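Local coordinates for protein GH3 beta-N-acetylglucosaminidase (PDB 6K5J) that hydrolyses beta-linked N-acetylglucosamine residues as a glycoside hydrolase family 3 beta-N-acetylglucosaminidase, probably releasing them from the ends of chitin-derived oligosaccharides, at residues 14-19 / 328-333; 288-293 / 318-323. All blocks are in the same frame, centred on the assembly; numbering follows the deposited sequence.

Contact 1 of 2, residues 14-19 / 328-333; sequences KQKVGQ and RSVGRL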
loop_
_atom_site.group_PDB
_atom_site.type_symbol
_atom_site.label_atom_id
_atom_site.label_comp_id
_atom_site.label_asym_id
_atom_site.label_seq_id
_atom_site.Cartn_x
_atom_site.Cartn_y
_atom_site.Cartn_z
ATOM N N LYS A 14 32.001 -4.925 -8.131
ATOM C CA LYS A 14 30.924 -5.833 -7.750
ATOM C C LYS A 14 30.140 -5.287 -6.559
ATOM O O LYS A 14 28.917 -5.466 -6.478
ATOM C CB LYS A 14 31.482 -7.224 -7.437
ATOM C CG LYS A 14 31.421 -8.194 -8.615
ATOM C CD LYS A 14 31.661 -9.646 -8.176
ATOM C CE LYS A 14 30.468 -10.216 -7.384
ATOM N NZ LYS A 14 29.148 -10.075 -8.091
ATOM N N GLN A 15 30.820 -4.627 -5.617
ATOM C CA GLN A 15 30.102 -3.999 -4.510
ATOM C C GLN A 15 29.244 -2.834 -4.990
ATOM O O GLN A 15 28.142 -2.616 -4.476
ATOM C CB GLN A 15 31.074 -3.506 -3.449
ATOM C CG GLN A 15 31.674 -4.566 -2.561
ATOM C CD GLN A 15 32.725 -3.962 -1.653
ATOM O OE1 GLN A 15 33.691 -3.356 -2.124
ATOM N NE2 GLN A 15 32.526 -4.092 -0.346
ATOM N N LYS A 16 29.751 -2.038 -5.933
ATOM C CA LYS A 16 28.955 -0.923 -6.441
ATOM C C LYS A 16 27.709 -1.434 -7.144
ATOM O O LYS A 16 26.606 -0.914 -6.928
ATOM C CB LYS A 16 29.782 -0.055 -7.392
ATOM C CG LYS A 16 30.978 0.644 -6.747
ATOM C CD LYS A 16 31.658 1.546 -7.770
ATOM C CE LYS A 16 33.005 2.041 -7.271
ATOM N NZ LYS A 16 33.661 2.902 -8.294
ATOM N N VAL A 17 27.861 -2.466 -7.973
ATOM C CA VAL A 17 26.707 -3.014 -8.677
ATOM C C VAL A 17 25.714 -3.593 -7.679
ATOM O O VAL A 17 24.499 -3.409 -7.810
ATOM C CB VAL A 17 27.162 -4.051 -9.722
ATOM C CG1 VAL A 17 26.011 -4.984 -10.117
ATOM C CG2 VAL A 17 27.725 -3.341 -10.956
ATOM N N GLY A 18 26.216 -4.291 -6.657
ATOM C CA GLY A 18 25.329 -4.851 -5.648
ATOM C C GLY A 18 24.507 -3.803 -4.916
ATOM O O GLY A 18 23.355 -4.061 -4.547
ATOM N N GLN A 19 25.079 -2.611 -4.701
ATOM C CA GLN A 19 24.342 -1.533 -4.040
ATOM C C GLN A 19 23.058 -1.184 -4.782
ATOM O O GLN A 19 22.104 -0.694 -4.167
ATOM C CB GLN A 19 25.213 -0.282 -3.919
ATOM C CG GLN A 19 26.200 -0.325 -2.778
ATOM C CD GLN A 19 25.520 -0.494 -1.431
ATOM O OE1 GLN A 19 24.804 0.398 -0.963
ATOM N NE2 GLN A 19 25.732 -1.648 -0.808
ATOM N N ARG A 328 27.176 7.556 -9.661
ATOM C CA ARG A 328 26.087 8.493 -9.398
ATOM C C ARG A 328 25.017 7.855 -8.514
ATOM O O ARG A 328 24.622 8.430 -7.494
ATOM C CB ARG A 328 25.490 8.980 -10.721
ATOM C CG ARG A 328 24.685 10.265 -10.637
ATOM C CD ARG A 328 23.847 10.472 -11.904
ATOM N NE ARG A 328 24.680 10.406 -13.104
ATOM C CZ ARG A 328 24.214 10.194 -14.331
ATOM N NH1 ARG A 328 22.914 10.042 -14.528
ATOM N NH2 ARG A 328 25.050 10.128 -15.362
ATOM N N SER A 329 24.548 6.654 -8.884
ATOM C CA SER A 329 23.538 5.971 -8.069
ATOM C C SER A 329 24.099 5.537 -6.727
ATOM O O SER A 329 23.424 5.660 -5.700
ATOM C CB SER A 329 22.968 4.754 -8.803
ATOM O OG SER A 329 22.195 5.146 -9.921
ATOM N N VAL A 330 25.311 4.985 -6.713
ATOM C CA VAL A 330 25.917 4.582 -5.443
ATOM C C VAL A 330 25.986 5.766 -4.489
ATOM O O VAL A 330 25.708 5.636 -3.291
ATOM C CB VAL A 330 27.310 3.967 -5.685
ATOM C CG1 VAL A 330 28.078 3.833 -4.367
ATOM C CG2 VAL A 330 27.177 2.608 -6.371
ATOM N N GLY A 331 26.340 6.948 -5.005
ATOM C CA GLY A 331 26.420 8.120 -4.149
ATOM C C GLY A 331 25.087 8.479 -3.522
ATOM O O GLY A 331 25.019 8.824 -2.339
ATOM N N ARG A 332 24.009 8.396 -4.301
ATOM C CA ARG A 332 22.691 8.700 -3.756
ATOM C C ARG A 332 22.277 7.679 -2.705
ATOM O O ARG A 332 21.706 8.044 -1.671
ATOM C CB ARG A 332 21.659 8.756 -4.879
ATOM C CG ARG A 332 21.941 9.795 -5.947
ATOM C CD ARG A 332 20.837 9.742 -6.986
ATOM N NE ARG A 332 20.938 10.768 -8.018
ATOM C CZ ARG A 332 21.099 10.528 -9.321
ATOM N NH1 ARG A 332 21.183 9.279 -9.781
ATOM N NH2 ARG A 332 21.151 11.546 -10.175
ATOM N N LEU A 333 22.569 6.392 -2.943
ATOM C CA LEU A 333 22.201 5.361 -1.974
ATOM C C LEU A 333 23.016 5.480 -0.687
ATOM O O LEU A 333 22.469 5.363 0.415
ATOM C CB LEU A 333 22.358 3.972 -2.602
ATOM C CG LEU A 333 21.339 3.734 -3.714
ATOM C CD1 LEU A 333 21.851 2.696 -4.726
ATOM C CD2 LEU A 333 19.991 3.335 -3.112
#

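Contact 2 of 2, residues 288-293 / 318-323; sequences AVEAGA and SGRISE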
loop_
_atom_site.group_PDB
_atom_site.type_symbol
_atom_site.label_atom_id
_atom_site.label_comp_id
_atom_site.label_asym_id
_atom_site.label_seq_id
_atom_site.Cartn_x
_atom_site.Cartn_y
_atom_site.Cartn_z
ATOM N N ALA A 288 16.550 0.009 -16.684
ATOM C CA ALA A 288 16.131 0.901 -15.603
ATOM C C ALA A 288 17.270 1.810 -15.152
ATOM O O ALA A 288 17.065 3.010 -14.927
ATOM C CB ALA A 288 15.607 0.077 -14.427
ATOM N N VAL A 289 18.472 1.264 -14.990
ATOM C CA VAL A 289 19.604 2.114 -14.630
ATOM C C VAL A 289 19.876 3.117 -15.744
ATOM O O VAL A 289 20.082 4.309 -15.493
ATOM C CB VAL A 289 20.849 1.263 -14.318
ATOM C CG1 VAL A 289 22.080 2.162 -14.206
ATOM C CG2 VAL A 289 20.638 0.456 -13.024
ATOM N N GLU A 290 19.836 2.657 -16.999
ATOM C CA GLU A 290 20.065 3.573 -18.116
ATOM C C GLU A 290 19.028 4.688 -18.137
ATOM O O GLU A 290 19.343 5.832 -18.481
ATOM C CB GLU A 290 20.052 2.801 -19.433
ATOM C CG GLU A 290 21.275 1.911 -19.629
ATOM C CD GLU A 290 21.250 1.195 -20.972
ATOM O OE1 GLU A 290 20.248 0.499 -21.246
ATOM O OE2 GLU A 290 22.213 1.346 -21.757
ATOM N N ALA A 291 17.788 4.378 -17.758
ATOM C CA ALA A 291 16.743 5.395 -17.738
ATOM C C ALA A 291 16.924 6.402 -16.611
ATOM O O ALA A 291 16.399 7.517 -16.714
ATOM C CB ALA A 291 15.362 4.730 -17.633
ATOM N N GLY A 292 17.636 6.040 -15.539
ATOM C CA GLY A 292 17.879 6.965 -14.449
ATOM C C GLY A 292 17.643 6.425 -13.048
ATOM O O GLY A 292 17.876 7.142 -12.073
ATOM N N ALA A 293 17.192 5.175 -12.922
ATOM C CA ALA A 293 16.921 4.604 -11.606
ATOM C C ALA A 293 18.214 4.266 -10.868
ATOM O O ALA A 293 19.247 3.965 -11.473
ATOM C CB ALA A 293 16.062 3.338 -11.727
ATOM N N SER A 318 30.789 -4.391 -20.430
ATOM C CA SER A 318 30.697 -4.246 -21.874
ATOM C C SER A 318 30.634 -2.789 -22.323
ATOM O O SER A 318 30.460 -2.532 -23.519
ATOM C CB SER A 318 29.470 -5.001 -22.398
ATOM O OG SER A 318 28.276 -4.352 -21.992
ATOM N N GLY A 319 30.754 -1.839 -21.402
ATOM C CA GLY A 319 30.737 -0.434 -21.758
ATOM C C GLY A 319 29.368 0.167 -21.983
ATOM O O GLY A 319 29.285 1.307 -22.453
ATOM N N ARG A 320 28.288 -0.564 -21.688
ATOM C CA ARG A 320 26.948 -0.025 -21.894
ATOM C C ARG A 320 26.548 0.966 -20.816
ATOM O O ARG A 320 25.805 1.910 -21.100
ATOM C CB ARG A 320 25.912 -1.148 -21.934
ATOM C CG ARG A 320 25.900 -1.961 -23.203
ATOM C CD ARG A 320 24.805 -3.037 -23.109
ATOM N NE ARG A 320 23.477 -2.427 -23.005
ATOM C CZ ARG A 320 22.365 -3.091 -22.693
ATOM N NH1 ARG A 320 22.419 -4.391 -22.433
ATOM N NH2 ARG A 320 21.203 -2.454 -22.630
ATOM N N ILE A 321 26.986 0.743 -19.581
ATOM C CA ILE A 321 26.767 1.663 -18.469
ATOM C C ILE A 321 28.131 2.149 -18.004
ATOM O O ILE A 321 29.039 1.340 -17.777
ATOM C CB ILE A 321 25.992 0.998 -17.314
ATOM C CG1 ILE A 321 24.584 0.584 -17.780
ATOM C CG2 ILE A 321 25.915 1.934 -16.112
ATOM C CD1 ILE A 321 23.787 -0.237 -16.715
ATOM N N SER A 322 28.266 3.466 -17.877
ATOM C CA SER A 322 29.535 4.121 -17.602
ATOM C C SER A 322 29.885 4.081 -16.118
ATOM O O SER A 322 29.040 3.863 -15.244
ATOM C CB SER A 322 29.505 5.575 -18.083
ATOM O OG SER A 322 28.829 6.414 -17.156
ATOM N N GLU A 323 31.169 4.318 -15.848
ATOM C CA GLU A 323 31.665 4.341 -14.478
ATOM C C GLU A 323 31.028 5.466 -13.677
ATOM O O GLU A 323 30.619 5.262 -12.528
ATOM C CB GLU A 323 33.187 4.485 -14.484
ATOM C CG GLU A 323 33.784 4.703 -13.095
ATOM C CD GLU A 323 35.304 4.651 -13.099
ATOM O OE1 GLU A 323 35.895 4.645 -14.202
ATOM O OE2 GLU A 323 35.902 4.609 -12.001
HETATM O O HOH W 1 22.799 -0.130 -23.926
#

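Contact 1 of 2, residues 14-19 / 328-333
V330 and L333, one helical turn apart, meet helix 13-19 at K16 and Q19. The segment axes approach to 9.4 Å and their N-to-C directions differ by 64°, so the touching surface is short: 190 Å² is buried, with K16 and V330 as the nearest pair of CA atoms at 6.4 Å. V330 puts a single methyl across. Its CG1 lies opposite the backbone N (chi1 167°), which turns CG2 to the other helix, where it rests 3.6 Å from K16 O and 3.9 Å from K16 CB. The same methyl also meets Q19 CB, at 4.3 Å, and is thus set between two residues of one helical face. L333 points its CB toward the partner helix, and its CD1 stops 3.4 Å from Q19 O. Methyls therefore meet backbone carbonyl oxygens at both places, and no hydrogen bond crosses between the segments. K16 contributes its base, while its extended chain carries NZ away from V330 to a salt bridge with D327. The side chain of Q19 is folded back, and OE1 accepts a hydrogen bond from K337. Both polar ends are thus held by helix 323-339, outside residues 328-333. Helix 302-317 packs on another side of helix 13-19, through L313 against K14 and L312 against V17, while I326 and L334 of helix 323-339 extend the apolar contact to K16 and Q19. Helix 13-19 leads into strand 21-23 of the parallel sheet, next to strand 296-298.

Contact 2 of 2, residues 288-293 / 318-323
The backbones stay apart, with E290 and I321 the nearest CA pair at 7.0 Å, as the last turn of helix 281-291 faces the irregular link 318-323. I321 points inward and sends CD1 to V289 CG1, 3.9 Å away, the two side chains crossing at nearly a right angle. Its CG1 also lies 4.0 Å from E290 CG, so the glutamate's aliphatic part joins the apolar patch. Beyond CG, E290 runs extended to R320, whose own chain bends at chi3 and whose NH2 also forms a salt bridge with E283, its stronger partner. E290 OE1 and R320 NH2 form a second salt bridge at 3.4 Å; its hydrogen bond is weak, and the carboxylate and guanidinium planes stand 72° apart. One water bridges the same pair, accepting from R320 NE at 2.6 Å in the guanidinium plane and donating to E290 OE2 at 2.7 Å. An alanine in place of E290 would probably cost R320 this second carboxylate and take from the water the acceptor OE2. Schellman motifs end helix 281-291 at G292 and helix 302-317 at G319 (phi 133° and 81°), and S322 N-caps helix 323-339: the loop joining helices 302-317 and 323-339, packed against the end of helix 281-291 in a TIM-barrel-type domain.

Contact 2 is nested in the chain loop that contact 1 closes, and the two centres are 12 Å apart. Helix 323-339 joins them: residues 318-323 lead into it, and residues 328-333 lie farther along it. A direct touch comes from S329 OG, 3.5 Å from A293 O. R325, on the same helix, hydrogen-bonds both S329 OG and V289 O, tying segment 328-333 to the end of helix 281-291. Helix 302-317 reaches both sites as well, with L312 touching V17 and V289. The contact centres lie about 27 and 29 Å from the chain centre, on the same side, a peripheral position for both.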